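Local coordinates for protein probable 2-hydroxyhepta-2,4-diene-1,7-dioate isomerase (Thermus thermophilus, PDB 2DFU) that is probably a metal-binding isomerase of the fumarylacetoacetate hydrolase family, acting on 2-hydroxyhepta-2,4-diene-1,7-dioate, at residues A[100-114]-A[159-171]. Residues are numbered along the deposited sequence; the frame is centred on the assembly and turned at random.
Sequences EPVPYPFFTEELHYE and VRAKSADKFLPLG
Lys166 NZ donates to Glu100 OE2 in a 2.7 Å salt bridge, meeting the carboxylate 40° out of its plane, while Glu100 OE1 takes the backbone N of Arg88. Lysine suits this place by its apolar stem and charged end: CG lies against Pro103 CD, and the bend at chi2 (-52°) then turns the chain toward Glu100. With an alanine in place of Lys166, Glu100 OE2 would probably lose its charged mate and Pro103 CD the packing of CG. A longer salt bridge, Glu114 OE1 to Lys162 NZ at 3.3 Å, lies at the other end; there Thr147 and Asp145 also hold the ammonium. Between the two pairs sits Phe167, whose flat ring offers Ala164 CB a face and Pro105 CG an edge (3.6 Å from CE1), with Leu111 CD1 3.7 Å from CZ. Phe107 lies between Pro105 CB on one face and Arg160 CD on the other, the guanidinium plane 28° from its ring; Asp155 of the same chain holds NE and Glu75 of the second subunit NH2. Val102 CG2 meets Pro169 CG at 3.7 Å. Residues 100-107 and the start of strand 111-121 thus join helix 159-162 and the following turn through paired charges bracketing an apolar centre held by shape.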
loop_
_atom_site.group_PDB
_atom_site.type_symbol
_atom_site.label_atom_id
_atom_site.label_comp_id
_atom_site.label_asym_id
_atom_site.label_seq_id
_atom_site.Cartn_x
_atom_site.Cartn_y
_atom_site.Cartn_z
ATOM N N GLU A 100 1.154 19.303 9.244
ATOM C CA GLU A 100 -0.200 18.865 8.949
ATOM C C GLU A 100 -0.715 18.146 10.184
ATOM O O GLU A 100 -0.127 17.162 10.629
ATOM C CB GLU A 100 -0.209 17.930 7.742
ATOM C CG GLU A 100 -1.566 17.308 7.452
ATOM C CD GLU A 100 -1.634 16.671 6.072
ATOM O OE1 GLU A 100 -0.581 16.214 5.573
ATOM O OE2 GLU A 100 -2.743 16.623 5.491
ATOM N N PRO A 101 -1.823 18.633 10.761
ATOM C CA PRO A 101 -2.371 17.995 11.959
ATOM C C PRO A 101 -2.886 16.586 11.707
ATOM O O PRO A 101 -3.410 16.285 10.635
ATOM C CB PRO A 101 -3.509 18.934 12.374
ATOM C CG PRO A 101 -3.134 20.259 11.756
ATOM C CD PRO A 101 -2.598 19.836 10.408
ATOM N N VAL A 102 -2.707 15.723 12.697
ATOM C CA VAL A 102 -3.216 14.363 12.629
ATOM C C VAL A 102 -4.523 14.456 13.420
ATOM O O VAL A 102 -4.510 14.680 14.629
ATOM C CB VAL A 102 -2.287 13.358 13.342
ATOM C CG1 VAL A 102 -2.928 11.976 13.344
ATOM C CG2 VAL A 102 -0.932 13.317 12.656
ATOM N N PRO A 103 -5.669 14.319 12.742
ATOM C CA PRO A 103 -6.945 14.401 13.455
ATOM C C PRO A 103 -7.105 13.256 14.451
ATOM O O PRO A 103 -6.805 12.115 14.125
ATOM C CB PRO A 103 -7.978 14.303 12.330
ATOM C CG PRO A 103 -7.246 14.825 11.133
ATOM C CD PRO A 103 -5.885 14.205 11.290
ATOM N N TYR A 104 -7.551 13.554 15.668
ATOM C CA TYR A 104 -7.776 12.483 16.631
ATOM C C TYR A 104 -9.082 11.873 16.117
ATOM O O TYR A 104 -10.138 12.498 16.199
ATOM C CB TYR A 104 -7.954 13.038 18.044
ATOM C CG TYR A 104 -7.848 11.961 19.094
ATOM C CD1 TYR A 104 -8.741 10.894 19.114
ATOM C CD2 TYR A 104 -6.814 11.974 20.032
ATOM C CE1 TYR A 104 -8.610 9.862 20.034
ATOM C CE2 TYR A 104 -6.670 10.948 20.958
ATOM C CZ TYR A 104 -7.571 9.894 20.951
ATOM O OH TYR A 104 -7.420 8.859 21.840
ATOM N N PRO A 105 -9.021 10.647 15.575
ATOM C CA PRO A 105 -10.172 9.932 15.017
ATOM C C PRO A 105 -11.370 9.691 15.916
ATOM O O PRO A 105 -11.257 9.613 17.137
ATOM C CB PRO A 105 -9.562 8.619 14.528
ATOM C CG PRO A 105 -8.124 8.952 14.324
ATOM C CD PRO A 105 -7.827 9.793 15.525
ATOM N N PHE A 106 -12.526 9.554 15.277
ATOM C CA PHE A 106 -13.767 9.301 15.980
ATOM C C PHE A 106 -13.846 7.845 16.405
ATOM O O PHE A 106 -14.408 7.540 17.453
ATOM C CB PHE A 106 -14.959 9.626 15.077
ATOM C CG PHE A 106 -16.285 9.218 15.658
ATOM C CD1 PHE A 106 -16.757 9.802 16.832
ATOM C CD2 PHE A 106 -17.049 8.224 15.050
ATOM C CE1 PHE A 106 -17.971 9.402 17.392
ATOM C CE2 PHE A 106 -18.265 7.818 15.603
ATOM C CZ PHE A 106 -18.726 8.406 16.776
ATOM N N PHE A 107 -13.266 6.956 15.597
ATOM C CA PHE A 107 -13.309 5.514 15.861
ATOM C C PHE A 107 -12.412 4.975 16.973
ATOM O O PHE A 107 -12.459 3.783 17.290
ATOM C CB PHE A 107 -13.027 4.739 14.562
ATOM C CG PHE A 107 -11.612 4.888 14.046
ATOM C CD1 PHE A 107 -10.566 4.155 14.609
ATOM C CD2 PHE A 107 -11.327 5.764 12.999
ATOM C CE1 PHE A 107 -9.254 4.292 14.136
ATOM C CE2 PHE A 107 -10.023 5.908 12.522
ATOM C CZ PHE A 107 -8.984 5.170 13.093
ATOM N N THR A 108 -11.597 5.831 17.572
ATOM C CA THR A 108 -10.709 5.370 18.629
ATOM C C THR A 108 -10.691 6.295 19.832
ATOM O O THR A 108 -11.116 7.444 19.762
ATOM C CB THR A 108 -9.253 5.229 18.117
ATOM O OG1 THR A 108 -8.435 4.622 19.129
ATOM C CG2 THR A 108 -8.674 6.599 17.774
ATOM N N GLU A 109 -10.198 5.770 20.942
ATOM C CA GLU A 109 -10.065 6.542 22.162
ATOM C C GLU A 109 -8.749 6.115 22.788
ATOM O O GLU A 109 -8.503 6.333 23.974
ATOM C CB GLU A 109 -11.242 6.265 23.101
ATOM C CG GLU A 109 -12.564 6.760 22.532
ATOM C CD GLU A 109 -13.709 6.653 23.516
ATOM O OE1 GLU A 109 -14.066 5.514 23.893
ATOM O OE2 GLU A 109 -14.254 7.709 23.913
ATOM N N GLU A 110 -7.898 5.514 21.960
ATOM C CA GLU A 110 -6.602 5.023 22.409
ATOM C C GLU A 110 -5.521 5.302 21.363
ATOM O O GLU A 110 -4.884 4.381 20.849
ATOM C CB GLU A 110 -6.699 3.520 22.674
ATOM C CG GLU A 110 -5.784 3.026 23.771
ATOM C CD GLU A 110 -6.097 3.664 25.108
ATOM O OE1 GLU A 110 -7.224 3.460 25.615
ATOM O OE2 GLU A 110 -5.219 4.371 25.652
ATOM N N LEU A 111 -5.321 6.578 21.049
ATOM C CA LEU A 111 -4.321 6.981 20.065
ATOM C C LEU A 111 -2.954 7.096 20.736
ATOM O O LEU A 111 -2.808 7.807 21.732
ATOM C CB LEU A 111 -4.700 8.331 19.449
ATOM C CG LEU A 111 -4.050 8.638 18.100
ATOM C CD1 LEU A 111 -4.637 7.709 17.032
ATOM C CD2 LEU A 111 -4.293 10.089 17.728
ATOM N N HIS A 112 -1.962 6.403 20.184
ATOM C CA HIS A 112 -0.607 6.411 20.732
ATOM C C HIS A 112 0.458 6.828 19.722
ATOM O O HIS A 112 0.286 6.651 18.512
ATOM C CB HIS A 112 -0.249 5.028 21.273
ATOM C CG HIS A 112 -0.953 4.667 22.544
ATOM N ND1 HIS A 112 -2.320 4.513 22.623
ATOM C CD2 HIS A 112 -0.474 4.414 23.785
ATOM C CE1 HIS A 112 -2.653 4.178 23.857
ATOM N NE2 HIS A 112 -1.550 4.110 24.582
ATOM N N TYR A 113 1.561 7.373 20.236
ATOM C CA TYR A 113 2.685 7.811 19.408
ATOM C C TYR A 113 3.858 6.834 19.480
ATOM O O TYR A 113 4.091 6.199 20.508
ATOM C CB TYR A 113 3.162 9.200 19.844
ATOM C CG TYR A 113 3.485 9.315 21.323
ATOM C CD1 TYR A 113 4.709 8.880 21.836
ATOM C CD2 TYR A 113 2.546 9.838 22.215
ATOM C CE1 TYR A 113 4.989 8.961 23.211
ATOM C CE2 TYR A 113 2.809 9.924 23.579
ATOM C CZ TYR A 113 4.027 9.484 24.074
ATOM O OH TYR A 113 4.253 9.556 25.431
ATOM N N GLU A 114 4.589 6.730 18.378
ATOM C CA GLU A 114 5.750 5.857 18.278
ATOM C C GLU A 114 6.754 6.506 17.318
ATOM O O GLU A 114 6.554 6.473 16.100
ATOM C CB GLU A 114 5.322 4.477 17.745
ATOM C CG GLU A 114 4.450 3.666 18.705
ATOM C CD GLU A 114 3.890 2.377 18.088
ATOM O OE1 GLU A 114 4.434 1.899 17.069
ATOM O OE2 GLU A 114 2.908 1.826 18.637
ATOM N N VAL A 159 -5.557 -2.410 9.869
ATOM C CA VAL A 159 -5.805 -1.408 8.847
ATOM C C VAL A 159 -6.187 -0.041 9.417
ATOM O O VAL A 159 -5.494 0.947 9.157
ATOM C CB VAL A 159 -6.867 -1.872 7.840
ATOM C CG1 VAL A 159 -7.064 -0.809 6.773
ATOM C CG2 VAL A 159 -6.415 -3.171 7.191
ATOM N N ARG A 160 -7.264 0.062 10.188
ATOM C CA ARG A 160 -7.540 1.395 10.699
ATOM C C ARG A 160 -6.695 1.716 11.922
ATOM O O ARG A 160 -6.595 2.869 12.327
ATOM C CB ARG A 160 -9.034 1.621 10.978
ATOM C CG ARG A 160 -9.691 0.688 11.926
ATOM C CD ARG A 160 -11.168 1.040 12.043
ATOM N NE ARG A 160 -11.849 0.069 12.883
ATOM C CZ ARG A 160 -13.031 0.260 13.455
ATOM N NH1 ARG A 160 -13.689 1.400 13.282
ATOM N NH2 ARG A 160 -13.547 -0.694 14.213
ATOM N N ALA A 161 -6.052 0.700 12.489
ATOM C CA ALA A 161 -5.200 0.925 13.649
ATOM C C ALA A 161 -3.908 1.635 13.251
ATOM O O ALA A 161 -3.388 2.459 13.999
ATOM C CB ALA A 161 -4.859 -0.402 14.320
ATOM N N LYS A 162 -3.412 1.323 12.059
ATOM C CA LYS A 162 -2.154 1.878 11.572
ATOM C C LYS A 162 -2.225 2.659 10.260
ATOM O O LYS A 162 -1.348 3.478 9.974
ATOM C CB LYS A 162 -1.145 0.739 11.377
ATOM C CG LYS A 162 -0.730 -0.008 12.641
ATOM C CD LYS A 162 0.321 0.783 13.418
ATOM C CE LYS A 162 0.970 -0.070 14.506
ATOM N NZ LYS A 162 1.951 0.712 15.315
ATOM N N SER A 163 -3.256 2.411 9.461
ATOM C CA SER A 163 -3.342 3.054 8.163
ATOM C C SER A 163 -4.455 4.075 7.930
ATOM O O SER A 163 -4.843 4.324 6.784
ATOM C CB SER A 163 -3.399 1.973 7.084
ATOM O OG SER A 163 -3.091 2.512 5.811
ATOM N N ALA A 164 -4.969 4.667 9.003
ATOM C CA ALA A 164 -6.003 5.689 8.874
ATOM C C ALA A 164 -5.327 6.922 8.275
ATOM O O ALA A 164 -4.107 7.057 8.357
ATOM C CB ALA A 164 -6.591 6.027 10.253
ATOM N N ASP A 165 -6.102 7.816 7.671
ATOM C CA ASP A 165 -5.531 9.027 7.085
ATOM C C ASP A 165 -4.642 9.778 8.084
ATOM O O ASP A 165 -4.987 9.903 9.254
ATOM C CB ASP A 165 -6.641 9.970 6.598
ATOM C CG ASP A 165 -7.365 9.443 5.363
ATOM O OD1 ASP A 165 -6.840 8.529 4.693
ATOM O OD2 ASP A 165 -8.455 9.960 5.053
ATOM N N LYS A 166 -3.504 10.268 7.602
ATOM C CA LYS A 166 -2.536 11.018 8.405
ATOM C C LYS A 166 -1.875 10.242 9.547
ATOM O O LYS A 166 -1.292 10.849 10.445
ATOM C CB LYS A 166 -3.174 12.292 8.985
ATOM C CG LYS A 166 -4.073 13.074 8.034
ATOM C CD LYS A 166 -3.418 13.391 6.690
ATOM C CE LYS A 166 -4.413 14.133 5.792
ATOM N NZ LYS A 166 -3.871 14.454 4.453
ATOM N N PHE A 167 -1.961 8.914 9.538
ATOM C CA PHE A 167 -1.321 8.144 10.604
ATOM C C PHE A 167 0.178 7.970 10.393
ATOM O O PHE A 167 0.815 7.137 11.041
ATOM C CB PHE A 167 -1.985 6.776 10.760
ATOM C CG PHE A 167 -3.138 6.770 11.733
ATOM C CD1 PHE A 167 -3.860 7.936 11.993
ATOM C CD2 PHE A 167 -3.510 5.592 12.376
ATOM C CE1 PHE A 167 -4.938 7.929 12.880
ATOM C CE2 PHE A 167 -4.587 5.571 13.265
ATOM C CZ PHE A 167 -5.302 6.744 13.517
ATOM N N LEU A 168 0.752 8.758 9.491
ATOM C CA LEU A 168 2.185 8.659 9.257
ATOM C C LEU A 168 2.891 9.968 8.923
ATOM O O LEU A 168 3.226 10.231 7.764
ATOM C CB LEU A 168 2.495 7.628 8.159
ATOM C CG LEU A 168 3.998 7.365 7.950
ATOM C CD1 LEU A 168 4.614 6.796 9.231
ATOM C CD2 LEU A 168 4.207 6.407 6.787
ATOM N N PRO A 169 3.088 10.832 9.931
ATOM C CA PRO A 169 3.787 12.092 9.655
ATOM C C PRO A 169 5.181 11.626 9.212
ATOM O O PRO A 169 5.734 10.699 9.809
ATOM C CB PRO A 169 3.818 12.772 11.023
ATOM C CG PRO A 169 2.536 12.316 11.655
ATOM C CD PRO A 169 2.500 10.837 11.286
ATOM N N LEU A 170 5.747 12.238 8.176
ATOM C CA LEU A 170 7.056 11.796 7.700
ATOM C C LEU A 170 7.909 12.960 7.218
ATOM O O LEU A 170 7.461 13.768 6.406
ATOM C CB LEU A 170 6.877 10.785 6.558
ATOM C CG LEU A 170 8.119 10.035 6.068
ATOM C CD1 LEU A 170 8.384 8.847 6.982
ATOM C CD2 LEU A 170 7.900 9.554 4.646
ATOM N N GLY A 171 9.144 13.032 7.711
ATOM C CA GLY A 171 10.036 14.111 7.317
ATOM C C GLY A 171 11.097 14.408 8.367
ATOM O O GLY A 171 11.413 13.543 9.181
HETATM O O HOH W 1 -0.627 14.501 3.358
HETATM O O HOH W 2 2.007 -1.223 17.699
#